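Local coordinates for protein 1-pyrroline-5-carboxylate dehydrogenase (Thermus thermophilus, PDB 1UZB) that probably catalyses the NAD-dependent oxidation of 1-pyrroline-5-carboxylate, through its open semialdehyde form, to glutamate, the closing step of proline breakdown, at residues 99-103 with 142-147; 114-120 with 131-135; 174-180 with 253-259; 465-470 with 483-489. One frame throughout, in Å; residues are numbered along the deposited sequence. Where two conformers were deposited one is given.

Contact 1: residues 99-103 with 142-147; sequences SRLLL and IEYYAR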
loop_
_atom_site.group_PDB
_atom_site.type_symbol
_atom_site.label_atom_id
_atom_site.label_comp_id
_atom_site.label_asym_id
_atom_site.label_seq_id
_atom_site.Cartn_x
_atom_site.Cartn_y
_atom_site.Cartn_z
ATOM N N SER A 99 -2.232 20.233 14.621
ATOM C CA SER A 99 -0.993 20.138 13.858
ATOM C C SER A 99 -0.674 21.446 13.136
ATOM O O SER A 99 0.486 21.859 13.088
ATOM C CB SER A 99 -1.060 18.970 12.870
ATOM O OG SER A 99 -0.994 17.734 13.570
ATOM N N ARG A 100 -1.686 22.106 12.577
ATOM C CA ARG A 100 -1.437 23.378 11.907
ATOM C C ARG A 100 -0.929 24.403 12.920
ATOM O O ARG A 100 -0.103 25.247 12.583
ATOM C CB ARG A 100 -2.702 23.902 11.220
ATOM C CG ARG A 100 -2.955 23.315 9.836
ATOM C CD ARG A 100 -4.170 23.961 9.165
ATOM N NE ARG A 100 -5.448 23.436 9.645
ATOM C CZ ARG A 100 -6.026 22.332 9.178
ATOM N NH1 ARG A 100 -5.447 21.633 8.210
ATOM N NH2 ARG A 100 -7.184 21.920 9.683
ATOM N N LEU A 101 -1.407 24.329 14.161
ATOM C CA LEU A 101 -0.953 25.266 15.183
ATOM C C LEU A 101 0.540 25.049 15.425
ATOM O O LEU A 101 1.307 26.011 15.539
ATOM C CB LEU A 101 -1.744 25.075 16.484
ATOM C CG LEU A 101 -2.208 26.384 17.140
ATOM C CD1 LEU A 101 -3.051 26.078 18.369
ATOM C CD2 LEU A 101 -1.001 27.239 17.508
ATOM N N LEU A 102 0.961 23.790 15.499
ATOM C CA LEU A 102 2.381 23.505 15.687
ATOM C C LEU A 102 3.182 24.044 14.505
ATOM O O LEU A 102 4.220 24.680 14.687
ATOM C CB LEU A 102 2.635 21.999 15.828
ATOM C CG LEU A 102 2.756 21.477 17.264
ATOM C CD1 LEU A 102 1.406 21.574 17.953
ATOM C CD2 LEU A 102 3.267 20.037 17.253
ATOM N N LEU A 103 2.699 23.798 13.290
ATOM C CA LEU A 103 3.408 24.281 12.113
ATOM C C LEU A 103 3.565 25.798 12.143
ATOM O O LEU A 103 4.591 26.330 11.720
ATOM C CB LEU A 103 2.685 23.836 10.842
ATOM C CG LEU A 103 2.677 22.325 10.593
ATOM C CD1 LEU A 103 1.787 22.019 9.400
ATOM C CD2 LEU A 103 4.098 21.820 10.358
ATOM N N ILE A 142 9.071 20.351 16.439
ATOM C CA ILE A 142 7.753 20.881 16.118
ATOM C C ILE A 142 7.260 20.354 14.771
ATOM O O ILE A 142 6.133 19.870 14.662
ATOM C CB ILE A 142 7.765 22.423 16.088
ATOM C CG1 ILE A 142 8.231 22.973 17.440
ATOM C CG2 ILE A 142 6.372 22.940 15.775
ATOM C CD1 ILE A 142 8.469 24.475 17.436
ATOM N N GLU A 143 8.111 20.441 13.751
ATOM C CA GLU A 143 7.755 19.978 12.412
ATOM C C GLU A 143 7.481 18.476 12.384
ATOM O O GLU A 143 6.527 18.019 11.747
ATOM C CB GLU A 143 8.883 20.297 11.425
ATOM C CG GLU A 143 9.141 21.776 11.170
ATOM C CD GLU A 143 8.125 22.408 10.234
ATOM O OE1 GLU A 143 7.340 21.672 9.606
ATOM O OE2 GLU A 143 8.121 23.652 10.115
ATOM N N TYR A 144 8.315 17.712 13.082
ATOM C CA TYR A 144 8.170 16.264 13.119
ATOM C C TYR A 144 6.915 15.829 13.868
ATOM O O TYR A 144 6.105 15.070 13.335
ATOM C CB TYR A 144 9.403 15.621 13.764
ATOM C CG TYR A 144 9.408 14.112 13.665
ATOM C CD1 TYR A 144 9.939 13.463 12.546
ATOM C CD2 TYR A 144 8.841 13.333 14.670
ATOM C CE1 TYR A 144 9.901 12.070 12.438
ATOM C CE2 TYR A 144 8.795 11.951 14.570
ATOM C CZ TYR A 144 9.325 11.326 13.456
ATOM O OH TYR A 144 9.277 9.954 13.371
ATOM N N TYR A 145 6.748 16.304 15.099
ATOM C CA TYR A 145 5.580 15.923 15.888
ATOM C C TYR A 145 4.261 16.388 15.264
ATOM O O TYR A 145 3.241 15.718 15.413
ATOM C CB TYR A 145 5.724 16.437 17.327
ATOM C CG TYR A 145 6.847 15.778 18.113
ATOM C CD1 TYR A 145 7.511 16.471 19.122
ATOM C CD2 TYR A 145 7.247 14.464 17.844
ATOM C CE1 TYR A 145 8.549 15.885 19.843
ATOM C CE2 TYR A 145 8.292 13.862 18.559
ATOM C CZ TYR A 145 8.937 14.580 19.554
ATOM O OH TYR A 145 9.990 14.015 20.241
ATOM N N ALA A 146 4.268 17.516 14.555
ATOM C CA ALA A 146 3.042 17.988 13.910
ATOM C C ALA A 146 2.568 16.938 12.904
ATOM O O ALA A 146 1.374 16.665 12.789
ATOM C CB ALA A 146 3.292 19.306 13.199
ATOM N N ARG A 147 3.517 16.366 12.169
ATOM C CA ARG A 147 3.219 15.349 11.169
ATOM C C ARG A 147 2.942 13.989 11.802
ATOM O O ARG A 147 1.997 13.300 11.428
ATOM C CB ARG A 147 4.388 15.228 10.184
ATOM C CG ARG A 147 4.583 16.453 9.289
ATOM C CD ARG A 147 5.902 16.363 8.526
ATOM N NE ARG A 147 6.074 17.411 7.517
ATOM C CZ ARG A 147 6.336 18.688 7.779
ATOM N NH1 ARG A 147 6.475 19.552 6.784
ATOM N NH2 ARG A 147 6.468 19.104 9.028
HETATM O O HOH W 1 6.437 25.650 9.578
#
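L102 lays its CB against A146, CB to CB at 3.8 Å, and the same L102 CB meets I142 CG2 at 3.9 Å, the two side chains running at a slant. The next residue, L103, reaches the same alanine with its CD2 branch and then crosses the polar pair E143 and R147 at about a right angle; L103 CD2 comes to 3.3 Å from E143 OE1. Bent at chi2 (-77°), the E143 chain sets OE1 in the guanidinium plane of R147, where NH2 donates to it at 2.8 Å in a nearly straight bond. The same NH2 bonds to E143 O, and R147 NH1 goes on to E4 O. A water joins L103 O to E143 OE2, which also meets R110. With an alanine in place of R147, E143 OE1 would probably lose its charged mate and the carboxylate, held then by R110, would be freer to turn. At the other end S99 OG donates to A146 O at 2.7 Å, in the carbonyl plane on a lone pair. The segment axes pass 8.6 Å apart at 169°, so helices 95-111 and 128-149 form a close antiparallel pair in which A146 takes contacts from S99, L102 and L103.

Contact 2: residues 114-120 with 131-135; sequences RELEATL and ASADV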
loop_
_atom_site.group_PDB
_atom_site.type_symbol
_atom_site.label_atom_id
_atom_site.label_comp_id
_atom_site.label_asym_id
_atom_site.label_seq_id
_atom_site.Cartn_x
_atom_site.Cartn_y
_atom_site.Cartn_z
ATOM N N ARG A 114 18.101 33.382 14.726
ATOM C CA ARG A 114 19.317 34.049 15.180
ATOM C C ARG A 114 19.191 34.592 16.606
ATOM O O ARG A 114 20.132 34.503 17.401
ATOM C CB ARG A 114 19.692 35.177 14.214
ATOM C CG ARG A 114 20.099 34.712 12.811
ATOM C CD ARG A 114 21.458 34.004 12.802
ATOM N NE ARG A 114 21.354 32.544 12.820
ATOM C CZ ARG A 114 21.010 31.802 11.771
ATOM N NH1 ARG A 114 20.733 32.374 10.607
ATOM N NH2 ARG A 114 20.954 30.480 11.882
ATOM N N GLU A 115 18.029 35.149 16.927
ATOM C CA GLU A 115 17.782 35.685 18.261
ATOM C C GLU A 115 17.866 34.575 19.311
ATOM O O GLU A 115 18.488 34.743 20.360
ATOM C CB GLU A 115 16.396 36.326 18.326
ATOM C CG GLU A 115 16.103 37.033 19.637
ATOM C CD GLU A 115 14.623 37.288 19.845
ATOM O OE1 GLU A 115 13.886 37.403 18.843
ATOM O OE2 GLU A 115 14.196 37.380 21.016
ATOM N N LEU A 116 17.225 33.443 19.030
ATOM C CA LEU A 116 17.242 32.323 19.963
ATOM C C LEU A 116 18.654 31.760 20.128
ATOM O O LEU A 116 19.069 31.434 21.237
ATOM C CB LEU A 116 16.273 31.231 19.496
ATOM C CG LEU A 116 14.792 31.616 19.597
ATOM C CD1 LEU A 116 13.939 30.552 18.931
ATOM C CD2 LEU A 116 14.398 31.788 21.060
ATOM N N GLU A 117 19.394 31.663 19.026
ATOM C CA GLU A 117 20.762 31.163 19.080
ATOM C C GLU A 117 21.621 32.091 19.938
ATOM O O GLU A 117 22.375 31.633 20.795
ATOM C CB GLU A 117 21.357 31.073 17.671
ATOM C CG GLU A 117 20.642 30.097 16.743
ATOM C CD GLU A 117 21.139 30.185 15.316
ATOM O OE1 GLU A 117 21.892 31.132 15.008
ATOM O OE2 GLU A 117 20.772 29.313 14.497
ATOM N N ALA A 118 21.493 33.397 19.709
ATOM C CA ALA A 118 22.256 34.387 20.461
ATOM C C ALA A 118 21.922 34.326 21.946
ATOM O O ALA A 118 22.790 34.533 22.796
ATOM C CB ALA A 118 21.974 35.782 19.918
ATOM N N THR A 119 20.664 34.039 22.260
ATOM C CA THR A 119 20.248 33.956 23.652
ATOM C C THR A 119 20.911 32.743 24.304
ATOM O O THR A 119 21.297 32.793 25.469
ATOM C CB THR A 119 18.712 33.870 23.779
ATOM O OG1 THR A 119 18.121 34.993 23.114
ATOM C CG2 THR A 119 18.296 33.899 25.243
ATOM N N LEU A 120 21.057 31.658 23.549
ATOM C CA LEU A 120 21.715 30.456 24.064
ATOM C C LEU A 120 23.196 30.730 24.314
ATOM O O LEU A 120 23.771 30.261 25.298
ATOM C CB LEU A 120 21.584 29.302 23.067
ATOM C CG LEU A 120 20.213 28.631 22.972
ATOM C CD1 LEU A 120 20.222 27.642 21.820
ATOM C CD2 LEU A 120 19.885 27.925 24.281
ATOM N N ALA A 131 24.786 26.485 19.386
ATOM C CA ALA A 131 23.535 27.216 19.546
ATOM C C ALA A 131 22.620 26.985 18.340
ATOM O O ALA A 131 21.425 26.746 18.499
ATOM C CB ALA A 131 23.815 28.709 19.718
ATOM N N SER A 132 23.182 27.044 17.136
ATOM C CA SER A 132 22.379 26.841 15.934
ATOM C C SER A 132 21.797 25.428 15.888
ATOM O O SER A 132 20.643 25.239 15.500
ATOM C CB SER A 132 23.217 27.106 14.683
ATOM O OG SER A 132 22.434 26.984 13.512
ATOM N N ALA A 133 22.586 24.435 16.286
ATOM C CA ALA A 133 22.105 23.057 16.279
ATOM C C ALA A 133 20.936 22.880 17.244
ATOM O O ALA A 133 19.991 22.148 16.959
ATOM C CB ALA A 133 23.240 22.103 16.652
ATOM N N ASP A 134 21.011 23.563 18.383
ATOM C CA ASP A 134 19.984 23.500 19.421
ATOM C C ASP A 134 18.655 24.025 18.866
ATOM O O ASP A 134 17.635 23.336 18.908
ATOM C CB ASP A 134 20.447 24.341 20.624
ATOM C CG ASP A 134 19.593 24.144 21.867
ATOM O OD1 ASP A 134 18.351 24.114 21.756
ATOM O OD2 ASP A 134 20.176 24.051 22.971
ATOM N N VAL A 135 18.667 25.241 18.330
ATOM C CA VAL A 135 17.447 25.824 17.785
ATOM C C VAL A 135 16.916 25.020 16.596
ATOM O O VAL A 135 15.699 24.849 16.446
ATOM C CB VAL A 135 17.680 27.291 17.369
ATOM C CG1 VAL A 135 16.409 27.872 16.769
ATOM C CG2 VAL A 135 18.101 28.110 18.592
#
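Two consecutive helices, 113-124 and 128-149, joined by a short connection, pack here through E117 against A131 and S132 and illustrate how a buried carboxylate can be held between two helices. The segment axes pass 8.6 Å apart at 124°, well short of antiparallel. E117 runs out extended beyond CG, its CG resting on V135 CG2 at 3.7 Å and crossing that valine at about a right angle. R114, one turn earlier, folds back through bends at chi2 and chi3 (-71° and 98°) to grip the carboxylate side-on. Its NE meets E117 OE1 at 2.7 Å in a nearly straight bond, and its NH2 meets OE2. The arginine would be expected to offset the charge of the buried E117 carboxylate. Helix 17-32 also touches this side, through M23 on E117 and A26 on R114. Farther along, L120 CD1 touches D134 CB at 3.5 Å, while the D134 carboxylate is taken up by K126 and by A188 N. L116 CB packs on V135 CG2 at 3.7 Å. In one of two S132 conformers, so perhaps only part of the time, OG donates to E117 OE2 at 3.0 Å, from the carboxylate face opposite to R114 NH2.

Contact 3: residues 174-180 with 253-259; sequences LGAGVVI and IRFINFT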
loop_
_atom_site.group_PDB
_atom_site.type_symbol
_atom_site.label_atom_id
_atom_site.label_comp_id
_atom_site.label_asym_id
_atom_site.label_seq_id
_atom_site.Cartn_x
_atom_site.Cartn_y
_atom_site.Cartn_z
ATOM N N LEU A 174 -4.177 12.058 27.421
ATOM C CA LEU A 174 -4.279 11.751 28.845
ATOM C C LEU A 174 -4.844 12.858 29.723
ATOM O O LEU A 174 -5.699 12.602 30.570
ATOM C CB LEU A 174 -2.904 11.349 29.380
ATOM C CG LEU A 174 -2.186 10.210 28.654
ATOM C CD1 LEU A 174 -0.773 10.055 29.200
ATOM C CD2 LEU A 174 -2.982 8.928 28.821
ATOM N N GLY A 175 -4.351 14.079 29.544
ATOM C CA GLY A 175 -4.824 15.190 30.350
ATOM C C GLY A 175 -3.749 16.244 30.514
ATOM O O GLY A 175 -3.018 16.538 29.571
ATOM N N ALA A 176 -3.664 16.815 31.711
ATOM C CA ALA A 176 -2.673 17.843 32.012
ATOM C C ALA A 176 -1.480 17.204 32.707
ATOM O O ALA A 176 -1.644 16.431 33.653
ATOM C CB ALA A 176 -3.282 18.922 32.907
ATOM N N GLY A 177 -0.282 17.532 32.231
ATOM C CA GLY A 177 0.926 16.980 32.819
ATOM C C GLY A 177 1.999 18.028 33.031
ATOM O O GLY A 177 1.833 19.195 32.668
ATOM N N VAL A 178 3.108 17.613 33.630
ATOM C CA VAL A 178 4.203 18.531 33.886
ATOM C C VAL A 178 5.465 18.129 33.129
ATOM O O VAL A 178 5.784 16.939 32.995
ATOM C CB VAL A 178 4.517 18.624 35.408
ATOM C CG1 VAL A 178 4.861 17.249 35.962
ATOM C CG2 VAL A 178 5.662 19.605 35.652
ATOM N N VAL A 179 6.156 19.140 32.613
ATOM C CA VAL A 179 7.401 18.958 31.885
ATOM C C VAL A 179 8.515 19.603 32.705
ATOM O O VAL A 179 8.409 20.764 33.105
ATOM C CB VAL A 179 7.332 19.629 30.491
ATOM C CG1 VAL A 179 8.729 19.771 29.896
ATOM C CG2 VAL A 179 6.451 18.800 29.568
ATOM N N ILE A 180 9.570 18.840 32.962
ATOM C CA ILE A 180 10.719 19.323 33.721
ATOM C C ILE A 180 11.887 19.222 32.746
ATOM O O ILE A 180 12.404 18.133 32.482
ATOM C CB ILE A 180 10.944 18.449 34.974
ATOM C CG1 ILE A 180 9.712 18.556 35.881
ATOM C CG2 ILE A 180 12.198 18.895 35.721
ATOM C CD1 ILE A 180 9.738 17.653 37.084
ATOM N N ILE A 253 -1.963 15.561 38.670
ATOM C CA ILE A 253 -1.012 15.615 37.563
ATOM C C ILE A 253 -1.107 14.238 36.903
ATOM O O ILE A 253 -0.938 13.207 37.559
ATOM C CB ILE A 253 0.424 15.917 38.062
ATOM C CG1 ILE A 253 0.628 17.432 38.114
ATOM C CG2 ILE A 253 1.464 15.268 37.155
ATOM C CD1 ILE A 253 0.675 18.105 36.741
ATOM N N ARG A 254 -1.401 14.224 35.605
ATOM C CA ARG A 254 -1.581 12.969 34.874
ATOM C C ARG A 254 -0.305 12.286 34.402
ATOM O O ARG A 254 -0.220 11.057 34.383
ATOM C CB ARG A 254 -2.505 13.200 33.673
ATOM C CG ARG A 254 -2.913 11.927 32.939
ATOM C CD ARG A 254 -3.808 11.067 33.811
ATOM N NE ARG A 254 -4.104 9.744 33.264
ATOM C CZ ARG A 254 -3.278 8.705 33.324
ATOM N NH1 ARG A 254 -3.646 7.538 32.814
ATOM N NH2 ARG A 254 -2.081 8.827 33.888
ATOM N N PHE A 255 0.679 13.078 33.998
ATOM C CA PHE A 255 1.939 12.524 33.530
ATOM C C PHE A 255 3.078 13.473 33.812
ATOM O O PHE A 255 2.867 14.665 34.041
ATOM C CB PHE A 255 1.886 12.222 32.024
ATOM C CG PHE A 255 1.636 13.431 31.156
ATOM C CD1 PHE A 255 0.342 13.793 30.802
ATOM C CD2 PHE A 255 2.697 14.212 30.693
ATOM C CE1 PHE A 255 0.102 14.909 30.001
ATOM C CE2 PHE A 255 2.466 15.331 29.891
ATOM C CZ PHE A 255 1.166 15.680 29.544
ATOM N N ILE A 256 4.288 12.933 33.778
ATOM C CA ILE A 256 5.489 13.711 34.028
ATOM C C ILE A 256 6.488 13.385 32.929
ATOM O O ILE A 256 6.766 12.218 32.669
ATOM C CB ILE A 256 6.117 13.332 35.384
ATOM C CG1 ILE A 256 5.106 13.561 36.508
ATOM C CG2 ILE A 256 7.374 14.149 35.634
ATOM C CD1 ILE A 256 5.322 12.655 37.707
ATOM N N ASN A 257 7.000 14.419 32.269
ATOM C CA ASN A 257 7.988 14.239 31.216
ATOM C C ASN A 257 9.238 14.931 31.758
ATOM O O ASN A 257 9.247 16.147 31.958
ATOM C CB ASN A 257 7.499 14.888 29.918
ATOM C CG ASN A 257 8.210 14.352 28.688
ATOM O OD1 ASN A 257 8.963 13.378 28.759
ATOM N ND2 ASN A 257 7.966 14.985 27.547
ATOM N N PHE A 258 10.279 14.147 32.014
ATOM C CA PHE A 258 11.508 14.669 32.595
ATOM C C PHE A 258 12.782 14.294 31.864
ATOM O O PHE A 258 12.933 13.173 31.380
ATOM C CB PHE A 258 11.623 14.176 34.042
ATOM C CG PHE A 258 12.971 14.416 34.668
ATOM C CD1 PHE A 258 13.277 15.643 35.242
ATOM C CD2 PHE A 258 13.930 13.405 34.690
ATOM C CE1 PHE A 258 14.518 15.863 35.835
ATOM C CE2 PHE A 258 15.180 13.613 35.280
ATOM C CZ PHE A 258 15.472 14.843 35.853
ATOM N N THR A 259 13.701 15.253 31.804
ATOM C CA THR A 259 15.014 15.045 31.214
ATOM C C THR A 259 15.970 15.776 32.148
ATOM O O THR A 259 15.822 16.975 32.383
ATOM C CB THR A 259 15.126 15.627 29.788
ATOM O OG1 THR A 259 14.193 14.963 28.925
ATOM C CG2 THR A 259 16.535 15.413 29.243
HETATM O O HOH W 2 -6.196 9.984 31.320
#
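F255 lays its ring flat over G177, a clear case of an aromatic face using a glycine as its seat. From CB, a chi1 of 61° puts CG between the backbone N and the carbonyl carbon and turns the ring back over the neighbouring strand, with CG 4.0 Å from G177 CA. Next, CD1 meets L174 CD1 at 4.2 Å. CE1 has G175 O near the ring plane at 3.5 Å, and at the tip CZ lies 3.5 Å from G177 CA. G177 CA sits 10° off the normal of the F255 ring, a CH-pi contact; a side chain on G177 would run into F255 CE2. A serine in place of F255 would probably open a gap over G177 and leave L174 CD1 without this ring beside it. Beside the ring, R254 N bonds to A176 O at 3.0 Å, while the R254 guanidinium carries L174 CD2 over one face and passes NH2 to F282 O. Beyond it a parallel ladder continues, with N257 N reaching V178 O at 2.9 Å. In this Rossmann-like sheet, strand 165-180 lies between strands 203-207 and 255-259; helix 262-272 covers I180, I256 and F258 through I268, and helix 188-199 meets V179 through M193 and F255 through P197.

Contact 4: residues 465-470 with 483-489; sequences HVGNLY and QPFGGFK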
loop_
_atom_site.group_PDB
_atom_site.type_symbol
_atom_site.label_atom_id
_atom_site.label_comp_id
_atom_site.label_asym_id
_atom_site.label_seq_id
_atom_site.Cartn_x
_atom_site.Cartn_y
_atom_site.Cartn_z
ATOM N N HIS A 465 25.273 -2.457 24.096
ATOM C CA HIS A 465 23.960 -2.113 24.639
ATOM C C HIS A 465 23.653 -0.665 24.991
ATOM O O HIS A 465 23.603 -0.286 26.163
ATOM C CB HIS A 465 23.665 -3.014 25.849
ATOM C CG HIS A 465 22.206 -3.153 26.164
ATOM N ND1 HIS A 465 21.296 -3.666 25.265
ATOM C CD2 HIS A 465 21.500 -2.852 27.282
ATOM C CE1 HIS A 465 20.094 -3.676 25.813
ATOM N NE2 HIS A 465 20.190 -3.186 27.036
ATOM N N VAL A 466 23.422 0.136 23.956
ATOM C CA VAL A 466 23.065 1.539 24.121
ATOM C C VAL A 466 21.914 1.822 23.163
ATOM O O VAL A 466 21.782 1.163 22.130
ATOM C CB VAL A 466 24.254 2.488 23.813
ATOM C CG1 VAL A 466 25.352 2.301 24.853
ATOM C CG2 VAL A 466 24.789 2.230 22.421
ATOM N N GLY A 467 21.083 2.800 23.508
ATOM C CA GLY A 467 19.942 3.125 22.671
ATOM C C GLY A 467 20.275 3.822 21.366
ATOM O O GLY A 467 19.509 3.738 20.406
ATOM N N ASN A 468 21.404 4.526 21.334
ATOM C CA ASN A 468 21.842 5.243 20.138
ATOM C C ASN A 468 23.310 4.935 19.897
ATOM O O ASN A 468 24.189 5.418 20.618
ATOM C CB ASN A 468 21.641 6.754 20.302
ATOM C CG ASN A 468 20.193 7.170 20.126
ATOM O OD1 ASN A 468 19.360 7.004 21.026
ATOM N ND2 ASN A 468 19.878 7.698 18.946
ATOM N N LEU A 469 23.555 4.130 18.867
ATOM C CA LEU A 469 24.894 3.684 18.506
ATOM C C LEU A 469 25.314 4.261 17.158
ATOM O O LEU A 469 24.519 4.296 16.222
ATOM C CB LEU A 469 24.894 2.156 18.462
ATOM C CG LEU A 469 26.176 1.377 18.162
ATOM C CD1 LEU A 469 27.252 1.685 19.194
ATOM C CD2 LEU A 469 25.849 -0.112 18.161
ATOM N N TYR A 470 26.565 4.701 17.062
ATOM C CA TYR A 470 27.072 5.306 15.837
ATOM C C TYR A 470 28.403 4.703 15.413
ATOM O O TYR A 470 29.301 4.515 16.246
ATOM C CB TYR A 470 27.255 6.811 16.031
ATOM C CG TYR A 470 26.022 7.519 16.541
ATOM C CD1 TYR A 470 25.716 7.545 17.904
ATOM C CD2 TYR A 470 25.155 8.157 15.659
ATOM C CE1 TYR A 470 24.567 8.196 18.374
ATOM C CE2 TYR A 470 24.017 8.805 16.111
ATOM C CZ TYR A 470 23.725 8.824 17.466
ATOM O OH TYR A 470 22.598 9.479 17.910
ATOM N N GLN A 483 17.440 9.669 13.852
ATOM C CA GLN A 483 17.919 8.849 14.951
ATOM C C GLN A 483 17.071 8.951 16.215
ATOM O O GLN A 483 17.326 9.802 17.073
ATOM C CB GLN A 483 19.369 9.227 15.282
ATOM C CG GLN A 483 20.370 8.857 14.196
ATOM C CD GLN A 483 21.088 10.057 13.594
ATOM O OE1 GLN A 483 20.999 11.183 14.092
ATOM N NE2 GLN A 483 21.816 9.813 12.514
ATOM N N PRO A 484 16.037 8.099 16.338
ATOM C CA PRO A 484 15.178 8.117 17.529
ATOM C C PRO A 484 16.116 8.163 18.735
ATOM O O PRO A 484 17.003 7.318 18.860
ATOM C CB PRO A 484 14.430 6.797 17.421
ATOM C CG PRO A 484 14.239 6.661 15.938
ATOM C CD PRO A 484 15.583 7.081 15.371
ATOM N N PHE A 485 15.916 9.133 19.621
ATOM C CA PHE A 485 16.822 9.307 20.753
ATOM C C PHE A 485 16.301 8.892 22.128
ATOM O O PHE A 485 15.279 9.383 22.593
ATOM C CB PHE A 485 17.277 10.769 20.803
ATOM C CG PHE A 485 18.397 11.013 21.764
ATOM C CD1 PHE A 485 19.685 10.574 21.474
ATOM C CD2 PHE A 485 18.161 11.645 22.981
ATOM C CE1 PHE A 485 20.722 10.762 22.384
ATOM C CE2 PHE A 485 19.193 11.837 23.896
ATOM C CZ PHE A 485 20.471 11.394 23.596
ATOM N N GLY A 486 17.032 7.995 22.781
ATOM C CA GLY A 486 16.631 7.519 24.093
ATOM C C GLY A 486 17.454 6.293 24.420
ATOM O O GLY A 486 17.842 5.548 23.517
ATOM N N GLY A 487 17.690 6.050 25.705
ATOM C CA GLY A 487 18.529 4.928 26.075
ATOM C C GLY A 487 17.942 3.748 26.811
ATOM O O GLY A 487 16.722 3.579 26.908
ATOM N N PHE A 488 18.858 2.934 27.336
ATOM C CA PHE A 488 18.551 1.718 28.085
ATOM C C PHE A 488 19.068 1.876 29.514
ATOM O O PHE A 488 19.788 2.829 29.836
ATOM C CB PHE A 488 19.287 0.514 27.483
ATOM C CG PHE A 488 18.981 0.245 26.035
ATOM C CD1 PHE A 488 19.955 -0.318 25.212
ATOM C CD2 PHE A 488 17.722 0.500 25.505
ATOM C CE1 PHE A 488 19.679 -0.626 23.881
ATOM C CE2 PHE A 488 17.434 0.193 24.172
ATOM C CZ PHE A 488 18.417 -0.372 23.362
ATOM N N LYS A 489 18.711 0.919 30.362
ATOM C CA LYS A 489 19.186 0.901 31.736
ATOM C C LYS A 489 18.959 2.208 32.492
ATOM O O LYS A 489 17.889 2.803 32.378
ATOM C CB LYS A 489 20.667 0.494 31.728
ATOM C CG LYS A 489 20.862 -0.939 31.211
ATOM C CD LYS A 489 22.257 -1.197 30.663
ATOM C CE LYS A 489 23.335 -1.004 31.710
ATOM N NZ LYS A 489 24.679 -1.288 31.121
HETATM O O HOH W 3 25.293 -0.671 28.264
#
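The PFGG sequence motif of the aldehyde dehydrogenase family, here within 483-489, runs past the start of strand 468-471, and F488 meets H465 in an offset stack. The ring centroids are 4.3 Å apart and the planes 27° from parallel, with F488 CD1 over the middle of the imidazole. On the opposite face of F488 lies G467, its CA 4.0 Å from the ring centroid, sandwiching the phenyl between ring and bare backbone. K489 approaches the imidazole differently, its CD in the ring plane at the edge, and a water joins K489 NZ to H465 O; NZ also bonds to T441 O. With CG anti to the carbonyl carbon (chi1 -77°), N468 turns its amide toward the loop backbone. Its OD1 accepts from G486 N at 3.1 Å, and ND2 donates to P484 O at 2.9 Å from above the carbonyl plane. The ring of F485 stands at 46° to that amide, while Y470 offers a ring edge to Q483. K496 NZ bonds to the carbonyls of P484, G486 and G467. N468 to Y470 also pair with a strand of a neighbouring subunit. G467 CA makes a CA-H...O contact, 3.3 Å, with G486 O, which a side chain on G467 would hit.

How the contacts relate
Contacts 1 and 2 share helix 128-149, which packs on helix 113-124 near its start and on helix 95-111 near its end; their centres are 20 Å apart. Contact 3 lies as far from contact 1, about 8 Å between nearest atoms, and Y502 bridges the two, its ring meeting Y145 and its hydroxyl bonding to N257 ND2. Contact 4 belongs to another sheet, 23 Å from contact 3 between centres and about 7 Å between nearest atoms, and its loop leads on to helix 500-504. Its strand is extended by a neighbouring subunit, whereas contacts 2 and 3 touch no other chain. A bound methylpentanediol, probably from crystallisation, lies about 4 Å from R147 in contact 1.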